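Local coordinates for putative membrane anchored protein (Corynebacterium diphtheriae, PDB 3LSO), which is of unknown function but is probably held at the cell membrane, presenting an elongated chain of several domains built from beta strands, without helices, at residues E221-K226 with V242-K247; N232-G237 with D457-P462; K260-R265 with T280-V285. One frame throughout, in Å; residues are numbered along the deposited sequence.

Contact 1: E221-K226 with V242-K247; sequences EKMDGK and VTEDNK
M223, a selenomethionine, lies against the type I beta turn T243-N246, which joins strands 234-241 and 247-253, so that two connecting loops of what is probably a beta sandwich meet here. From its CA the side chain heads toward 242-247, with CG anti to the backbone N (chi1 -171°). CB of M223 lies 4.1 Å from OE1 of E244. CG of M223 comes next, 3.3 Å from the carbonyl O of V242 and near O of T243. SE of M223 meets the glutamate again, 3.9 Å from both CG and OE1 of E244; the two side chains cross at about a right angle, and the bend of E244 at chi2 (-84°) folds its carboxylate back beside the selenium. The methyl CE of M223 ends near the backbone, by the same O of V242 and 3.8 Å from CA of T243.

A weak hydrogen bond also joins the loops, from N of V242 to O of G225 (3.3 Å). V242 is buried, its side chain also touching V215 and N220. O of K247 accepts from N of T243 and, at 3.2 Å, from OG1 of T243, which is tilted 25° from the carbonyl plane.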
loop_
_atom_site.group_PDB
_atom_site.type_symbol
_atom_site.label_atom_id
_atom_site.label_comp_id
_atom_site.label_asym_id
_atom_site.label_seq_id
_atom_site.Cartn_x
_atom_site.Cartn_y
_atom_site.Cartn_z
ATOM N N GLU B 221 -2.888 -15.924 -16.011
ATOM C CA GLU B 221 -2.042 -17.094 -16.237
ATOM C C GLU B 221 -1.945 -17.484 -17.717
ATOM O O GLU B 221 -0.991 -18.151 -18.129
ATOM C CB GLU B 221 -2.515 -18.273 -15.381
ATOM N N LYS B 222 -2.921 -17.053 -18.515
ATOM C CA LYS B 222 -2.931 -17.372 -19.941
ATOM C C LYS B 222 -2.835 -16.137 -20.840
ATOM O O LYS B 222 -3.108 -16.225 -22.039
ATOM C CB LYS B 222 -4.162 -18.202 -20.294
HETATM N N MSE B 223 -2.417 -15.010 -20.258
HETATM C CA MSE B 223 -2.398 -13.703 -20.938
HETATM C C MSE B 223 -3.611 -13.545 -21.861
HETATM O O MSE B 223 -3.492 -13.663 -23.082
HETATM C CB MSE B 223 -1.076 -13.475 -21.704
HETATM C CG MSE B 223 -0.888 -12.037 -22.254
HETATM SE SE MSE B 223 -0.020 -11.951 -24.036
HETATM C CE MSE B 223 -0.573 -10.138 -24.593
ATOM N N ASP B 224 -4.781 -13.320 -21.276
ATOM C CA ASP B 224 -6.003 -13.198 -22.069
ATOM C C ASP B 224 -6.820 -11.965 -21.709
ATOM O O ASP B 224 -7.509 -11.414 -22.567
ATOM C CB ASP B 224 -6.862 -14.480 -22.014
ATOM C CG ASP B 224 -6.861 -15.154 -20.637
ATOM O OD1 ASP B 224 -6.956 -14.447 -19.611
ATOM O OD2 ASP B 224 -6.786 -16.404 -20.585
ATOM N N GLY B 225 -6.712 -11.521 -20.455
ATOM C CA GLY B 225 -7.529 -10.435 -19.930
ATOM C C GLY B 225 -7.193 -9.036 -20.418
ATOM O O GLY B 225 -6.246 -8.835 -21.190
ATOM N N LYS B 226 -7.983 -8.074 -19.936
ATOM C CA LYS B 226 -7.914 -6.668 -20.305
ATOM C C LYS B 226 -8.077 -5.781 -19.059
ATOM O O LYS B 226 -8.584 -6.236 -18.035
ATOM C CB LYS B 226 -9.041 -6.350 -21.294
ATOM C CG LYS B 226 -8.665 -6.438 -22.771
ATOM C CD LYS B 226 -9.867 -6.820 -23.665
ATOM C CE LYS B 226 -9.607 -6.470 -25.142
ATOM N NZ LYS B 226 -10.122 -7.513 -26.061
ATOM N N VAL B 242 -3.637 -6.828 -21.550
ATOM C CA VAL B 242 -2.483 -6.932 -20.661
ATOM C C VAL B 242 -1.377 -7.717 -21.337
ATOM O O VAL B 242 -1.605 -8.844 -21.771
ATOM C CB VAL B 242 -2.843 -7.655 -19.356
ATOM C CG1 VAL B 242 -1.601 -7.873 -18.521
ATOM C CG2 VAL B 242 -3.886 -6.869 -18.570
ATOM N N THR B 243 -0.179 -7.139 -21.393
ATOM C CA THR B 243 0.962 -7.749 -22.093
ATOM C C THR B 243 1.576 -8.945 -21.350
ATOM O O THR B 243 1.174 -9.268 -20.234
ATOM C CB THR B 243 2.067 -6.712 -22.380
ATOM O OG1 THR B 243 2.641 -6.269 -21.143
ATOM C CG2 THR B 243 1.493 -5.504 -23.136
ATOM N N GLU B 244 2.541 -9.605 -21.991
ATOM C CA GLU B 244 3.310 -10.687 -21.363
ATOM C C GLU B 244 3.965 -10.152 -20.096
ATOM O O GLU B 244 3.884 -10.759 -19.024
ATOM C CB GLU B 244 4.393 -11.202 -22.316
ATOM C CG GLU B 244 3.878 -11.977 -23.527
ATOM C CD GLU B 244 3.616 -13.451 -23.228
ATOM O OE1 GLU B 244 2.968 -13.753 -22.190
ATOM O OE2 GLU B 244 4.049 -14.308 -24.040
ATOM N N ASP B 245 4.602 -8.996 -20.256
ATOM C CA ASP B 245 5.215 -8.223 -19.191
ATOM C C ASP B 245 4.317 -8.117 -17.953
ATOM O O ASP B 245 4.806 -7.882 -16.847
ATOM C CB ASP B 245 5.518 -6.819 -19.735
ATOM C CG ASP B 245 6.544 -6.066 -18.903
ATOM O OD1 ASP B 245 7.529 -6.702 -18.461
ATOM O OD2 ASP B 245 6.372 -4.836 -18.707
ATOM N N ASN B 246 3.010 -8.285 -18.162
ATOM C CA ASN B 246 1.980 -8.235 -17.106
ATOM C C ASN B 246 1.394 -6.871 -16.808
ATOM O O ASN B 246 0.603 -6.710 -15.887
ATOM C CB ASN B 246 2.439 -8.907 -15.814
ATOM C CG ASN B 246 1.986 -10.332 -15.731
ATOM O OD1 ASN B 246 2.788 -11.239 -15.509
ATOM N ND2 ASN B 246 0.688 -10.550 -15.938
ATOM N N LYS B 247 1.765 -5.890 -17.609
ATOM C CA LYS B 247 1.295 -4.546 -17.397
ATOM C C LYS B 247 0.254 -4.222 -18.456
ATOM O O LYS B 247 0.204 -4.874 -19.507
ATOM C CB LYS B 247 2.478 -3.578 -17.461
ATOM C CG LYS B 247 3.634 -3.952 -16.514
ATOM C CD LYS B 247 4.542 -2.762 -16.178
ATOM C CE LYS B 247 5.465 -3.079 -15.010
ATOM N NZ LYS B 247 6.353 -4.241 -15.313
#

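Contact 2: N232-G237 with D457-P462; sequences NHIAAG and DLPALP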
loop_
_atom_site.group_PDB
_atom_site.type_symbol
_atom_site.label_atom_id
_atom_site.label_comp_id
_atom_site.label_asym_id
_atom_site.label_seq_id
_atom_site.Cartn_x
_atom_site.Cartn_y
_atom_site.Cartn_z
ATOM N N ASN B 232 -11.778 10.030 -12.924
ATOM C CA ASN B 232 -12.899 10.530 -12.161
ATOM C C ASN B 232 -14.159 9.708 -12.341
ATOM O O ASN B 232 -15.244 10.232 -12.617
ATOM C CB ASN B 232 -13.119 12.012 -12.443
ATOM C CG ASN B 232 -12.182 12.912 -11.624
ATOM O OD1 ASN B 232 -11.222 12.457 -10.985
ATOM N ND2 ASN B 232 -12.469 14.190 -11.635
ATOM N N HIS B 233 -13.970 8.401 -12.178
ATOM C CA HIS B 233 -15.024 7.369 -12.216
ATOM C C HIS B 233 -15.809 7.204 -13.527
ATOM O O HIS B 233 -16.937 6.677 -13.540
ATOM C CB HIS B 233 -15.951 7.461 -10.994
ATOM C CG HIS B 233 -15.283 7.093 -9.699
ATOM N ND1 HIS B 233 -15.906 7.221 -8.474
ATOM C CD2 HIS B 233 -14.041 6.617 -9.440
ATOM C CE1 HIS B 233 -15.085 6.826 -7.520
ATOM N NE2 HIS B 233 -13.947 6.454 -8.081
ATOM N N ILE B 234 -15.188 7.604 -14.631
ATOM C CA ILE B 234 -15.792 7.436 -15.957
ATOM C C ILE B 234 -14.821 6.717 -16.915
ATOM O O ILE B 234 -13.650 7.068 -17.005
ATOM C CB ILE B 234 -16.297 8.813 -16.491
ATOM C CG1 ILE B 234 -17.605 9.189 -15.772
ATOM C CG2 ILE B 234 -16.484 8.789 -18.002
ATOM C CD1 ILE B 234 -17.736 10.685 -15.396
ATOM N N ALA B 235 -15.313 5.702 -17.611
ATOM C CA ALA B 235 -14.481 4.861 -18.475
ATOM C C ALA B 235 -13.600 5.666 -19.424
ATOM O O ALA B 235 -14.091 6.387 -20.290
ATOM C CB ALA B 235 -15.350 3.888 -19.258
ATOM N N ALA B 236 -12.293 5.533 -19.267
ATOM C CA ALA B 236 -11.370 6.235 -20.140
ATOM C C ALA B 236 -10.971 5.359 -21.305
ATOM O O ALA B 236 -10.035 4.578 -21.204
ATOM C CB ALA B 236 -10.141 6.704 -19.361
ATOM N N GLY B 237 -11.692 5.509 -22.411
ATOM C CA GLY B 237 -11.454 4.717 -23.619
ATOM C C GLY B 237 -11.858 3.251 -23.520
ATOM O O GLY B 237 -12.535 2.843 -22.582
ATOM N N ASP B 457 -18.658 16.520 -7.463
ATOM C CA ASP B 457 -18.514 15.183 -6.899
ATOM C C ASP B 457 -18.330 14.166 -8.020
ATOM O O ASP B 457 -18.803 14.366 -9.146
ATOM C CB ASP B 457 -19.748 14.802 -6.057
ATOM C CG ASP B 457 -19.951 15.706 -4.827
ATOM O OD1 ASP B 457 -19.192 16.704 -4.645
ATOM O OD2 ASP B 457 -20.889 15.395 -4.044
ATOM N N LEU B 458 -17.644 13.071 -7.705
ATOM C CA LEU B 458 -17.513 11.947 -8.628
ATOM C C LEU B 458 -18.792 11.121 -8.653
ATOM O O LEU B 458 -19.420 10.938 -7.603
ATOM C CB LEU B 458 -16.368 11.034 -8.189
ATOM C CG LEU B 458 -14.915 11.484 -8.292
ATOM C CD1 LEU B 458 -14.630 12.659 -7.352
ATOM C CD2 LEU B 458 -14.015 10.301 -7.977
ATOM N N PRO B 459 -19.181 10.605 -9.842
ATOM C CA PRO B 459 -20.248 9.610 -9.856
ATOM C C PRO B 459 -19.695 8.344 -9.240
ATOM O O PRO B 459 -18.494 8.248 -9.013
ATOM C CB PRO B 459 -20.518 9.388 -11.348
ATOM C CG PRO B 459 -19.855 10.548 -12.048
ATOM C CD PRO B 459 -18.681 10.880 -11.200
ATOM N N ALA B 460 -20.550 7.386 -8.939
ATOM C CA ALA B 460 -20.044 6.107 -8.489
ATOM C C ALA B 460 -19.520 5.365 -9.700
ATOM O O ALA B 460 -20.063 5.486 -10.801
ATOM C CB ALA B 460 -21.137 5.300 -7.807
ATOM N N LEU B 461 -18.448 4.615 -9.493
ATOM C CA LEU B 461 -18.070 3.581 -10.433
ATOM C C LEU B 461 -19.228 2.606 -10.641
ATOM O O LEU B 461 -19.864 2.195 -9.669
ATOM C CB LEU B 461 -16.893 2.789 -9.891
ATOM C CG LEU B 461 -15.492 3.334 -10.013
ATOM C CD1 LEU B 461 -14.577 2.348 -9.322
ATOM C CD2 LEU B 461 -15.119 3.491 -11.472
ATOM N N PRO B 462 -19.498 2.232 -11.905
ATOM C CA PRO B 462 -20.417 1.123 -12.205
ATOM C C PRO B 462 -20.050 -0.158 -11.457
ATOM O O PRO B 462 -18.886 -0.565 -11.458
ATOM C CB PRO B 462 -20.243 0.908 -13.721
ATOM C CG PRO B 462 -19.103 1.836 -14.152
ATOM C CD PRO B 462 -19.060 2.924 -13.130
#
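H233 projects into the segment 457-462, where a hydrogen bond at one ring edge and aliphatic groups over both ring faces hold its imidazole. The polar part is the bond from ND1 of H233 to the carbonyl O of P459 (2.8 Å). The acceptor lies in the ring plane, and the N-H points at it with an angle of 151°. On the far side of the ring NE2 is hydrogen-bonded to OE2 of E279, so both nitrogens have partners and the rotation of the ring is fixed; a carboxylate at one nitrogen and a donated proton at the other would probably favour the imidazolium form. N232 is tied separately, its OD1 accepting from N of T261.

The CH-pi contacts come from two leucines. CD2 of L458 sits over the centre of one face, 3.6 Å from the ring centroid, and CG of L461 covers the opposite face, shifted toward the rim at CD2 of H233. Each leucine crosses the histidine at about a right angle.

Purely apolar packing adds a smaller patch, where CD1 of I234 reaches CG of P459 at 4.0 Å. CD of P459 makes van der Waals contact with the carbonyl O of N232 (3.8 Å). The backbone of 458-462 runs extended, with phi and psi throughout in the polyproline II region. This backbone, with P459 and P462, is characteristic of a polyproline II segment, whose threefold repeat suits L458 and L461 to the two faces of one ring, here docked across the turn between strands 226-231 and 234-241.

Contact 3: K260-R265 with T280-V285; sequences KTITAR and TIIPVV
Strands 260-265 and 280-285 run antiparallel, their N-to-C directions 145° apart and their axes approaching to 4.7 Å. Two hydrogen-bonded pairs flank a non-hydrogen-bonded one. K260 and I282 bond in both directions, N of K260 to O of I282 at 2.8 Å and N of I282 to O of K260 at 2.7 Å. I262 and T280 do the same, at 2.9 Å both for N of I262 to O of T280 and for N of T280 to O of I262. Between them T261 and I281 add CA-H...O contacts, the shorter from CA of I281 to O of K260.

On the face carrying K260, I262, T280, I282 and V284, packing runs along diagonals. CG1 of I262 meets CD1 of I282 at 3.7 Å, and both isoleucines also touch I211 of strand 208-214. CG of K260 lies 3.8 Å from CG2 of V284; the lysine bends at chi2 (-82°) and its NZ leads away to OG1 of T256. On the other face, CG1 of I281 lies near OG1 of T261.

Strand 258-267 is an inner strand of its sheet, bordered on its other side by strand 226-231. Such a hairpin, with one face turned to a strand outside its own sheet, is characteristic of a beta sandwich and consistent with an immunoglobulin-like domain.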
loop_
_atom_site.group_PDB
_atom_site.type_symbol
_atom_site.label_atom_id
_atom_site.label_comp_id
_atom_site.label_asym_id
_atom_site.label_seq_id
_atom_site.Cartn_x
_atom_site.Cartn_y
_atom_site.Cartn_z
ATOM N N LYS B 260 -7.141 14.302 -9.731
ATOM C CA LYS B 260 -7.781 13.361 -10.612
ATOM C C LYS B 260 -7.697 11.963 -10.014
ATOM O O LYS B 260 -6.661 11.573 -9.481
ATOM C CB LYS B 260 -7.123 13.434 -11.977
ATOM C CG LYS B 260 -7.072 14.875 -12.507
ATOM C CD LYS B 260 -8.383 15.287 -13.156
ATOM C CE LYS B 260 -8.368 16.734 -13.538
ATOM N NZ LYS B 260 -9.742 17.219 -13.881
ATOM N N THR B 261 -8.805 11.227 -10.059
ATOM C CA THR B 261 -8.875 9.883 -9.497
ATOM C C THR B 261 -8.762 8.885 -10.632
ATOM O O THR B 261 -9.603 8.845 -11.525
ATOM C CB THR B 261 -10.194 9.666 -8.772
ATOM O OG1 THR B 261 -10.247 10.507 -7.613
ATOM C CG2 THR B 261 -10.281 8.282 -8.298
ATOM N N ILE B 262 -7.696 8.103 -10.611
ATOM C CA ILE B 262 -7.495 7.088 -11.617
ATOM C C ILE B 262 -7.882 5.760 -11.008
ATOM O O ILE B 262 -7.488 5.434 -9.871
ATOM C CB ILE B 262 -6.035 7.039 -12.088
ATOM C CG1 ILE B 262 -5.518 8.449 -12.410
ATOM C CG2 ILE B 262 -5.876 6.118 -13.287
ATOM C CD1 ILE B 262 -6.335 9.197 -13.479
ATOM N N THR B 263 -8.678 5.005 -11.763
ATOM C CA THR B 263 -9.107 3.689 -11.330
ATOM C C THR B 263 -8.765 2.700 -12.421
ATOM O O THR B 263 -8.937 3.004 -13.618
ATOM C CB THR B 263 -10.600 3.675 -10.996
ATOM O OG1 THR B 263 -10.872 4.706 -10.029
ATOM C CG2 THR B 263 -10.998 2.333 -10.407
ATOM N N ALA B 264 -8.232 1.547 -12.014
ATOM C CA ALA B 264 -7.919 0.448 -12.925
ATOM C C ALA B 264 -8.756 -0.737 -12.507
ATOM O O ALA B 264 -8.858 -1.044 -11.302
ATOM C CB ALA B 264 -6.449 0.091 -12.860
ATOM N N ARG B 265 -9.351 -1.396 -13.502
ATOM C CA ARG B 265 -10.279 -2.493 -13.269
ATOM C C ARG B 265 -9.952 -3.636 -14.209
ATOM O O ARG B 265 -9.861 -3.442 -15.422
ATOM C CB ARG B 265 -11.715 -2.027 -13.494
ATOM C CG ARG B 265 -12.700 -3.167 -13.632
ATOM C CD ARG B 265 -14.138 -2.722 -13.500
ATOM N NE ARG B 265 -14.444 -2.355 -12.127
ATOM C CZ ARG B 265 -15.574 -1.774 -11.742
ATOM N NH1 ARG B 265 -16.520 -1.509 -12.629
ATOM N NH2 ARG B 265 -15.760 -1.459 -10.467
ATOM N N THR B 280 -5.654 5.333 -7.631
ATOM C CA THR B 280 -4.691 6.330 -7.147
ATOM C C THR B 280 -5.190 7.766 -7.463
ATOM O O THR B 280 -6.173 7.943 -8.200
ATOM C CB THR B 280 -3.247 6.028 -7.673
ATOM O OG1 THR B 280 -2.270 6.592 -6.793
ATOM C CG2 THR B 280 -3.032 6.580 -9.057
ATOM N N ILE B 281 -4.537 8.781 -6.907
ATOM C CA ILE B 281 -4.941 10.142 -7.160
ATOM C C ILE B 281 -3.783 10.909 -7.730
ATOM O O ILE B 281 -2.712 10.892 -7.138
ATOM C CB ILE B 281 -5.406 10.815 -5.866
ATOM C CG1 ILE B 281 -6.712 10.175 -5.399
ATOM C CG2 ILE B 281 -5.586 12.326 -6.078
ATOM C CD1 ILE B 281 -7.319 10.809 -4.175
ATOM N N ILE B 282 -3.983 11.588 -8.857
ATOM C CA ILE B 282 -2.944 12.429 -9.441
ATOM C C ILE B 282 -3.327 13.887 -9.372
ATOM O O ILE B 282 -4.352 14.280 -9.917
ATOM C CB ILE B 282 -2.762 12.192 -10.917
ATOM C CG1 ILE B 282 -2.377 10.754 -11.210
ATOM C CG2 ILE B 282 -1.644 13.101 -11.459
ATOM C CD1 ILE B 282 -2.398 10.459 -12.731
ATOM N N PRO B 283 -2.483 14.711 -8.746
ATOM C CA PRO B 283 -2.775 16.110 -8.773
ATOM C C PRO B 283 -2.377 16.655 -10.121
ATOM O O PRO B 283 -1.223 16.512 -10.524
ATOM C CB PRO B 283 -1.840 16.681 -7.703
ATOM C CG PRO B 283 -1.198 15.512 -7.064
ATOM C CD PRO B 283 -1.219 14.447 -8.055
ATOM N N VAL B 284 -3.314 17.278 -10.819
ATOM C CA VAL B 284 -2.993 17.889 -12.082
ATOM C C VAL B 284 -3.051 19.402 -11.958
ATOM O O VAL B 284 -4.030 19.957 -11.491
ATOM C CB VAL B 284 -3.897 17.358 -13.165
ATOM C CG1 VAL B 284 -3.730 18.126 -14.427
ATOM C CG2 VAL B 284 -3.549 15.933 -13.415
ATOM N N VAL B 285 -1.980 20.066 -12.357
ATOM C CA VAL B 285 -1.851 21.504 -12.188
ATOM C C VAL B 285 -1.842 22.170 -13.574
ATOM O O VAL B 285 -1.556 21.499 -14.576
ATOM C CB VAL B 285 -0.538 21.825 -11.432
ATOM C CG1 VAL B 285 -0.639 21.417 -9.975
ATOM C CG2 VAL B 285 0.635 21.106 -12.078
#

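Overall arrangement
All three contacts belong to the middle part of the elongated chain, around the sheet that includes strands 226-231, 234-241, 258-267 and 278-285. Along the sequence, contacts 1 and 2 alternate their segments, contact 1 closes before contact 3 opens, and contact 3 is nested within the long loop that contact 2 closes. Contacts 2 and 3 are neighbours, with centres 11 Å apart, and probable hydrogen bonds join them: O of P462 with NH1 of R265, and N of N232 with O of T261. Contact 1 lies apart, its centre 23 Å from that of contact 3. The chain thus returns, after the C-terminal beta structure, to pack its tail along the middle domain.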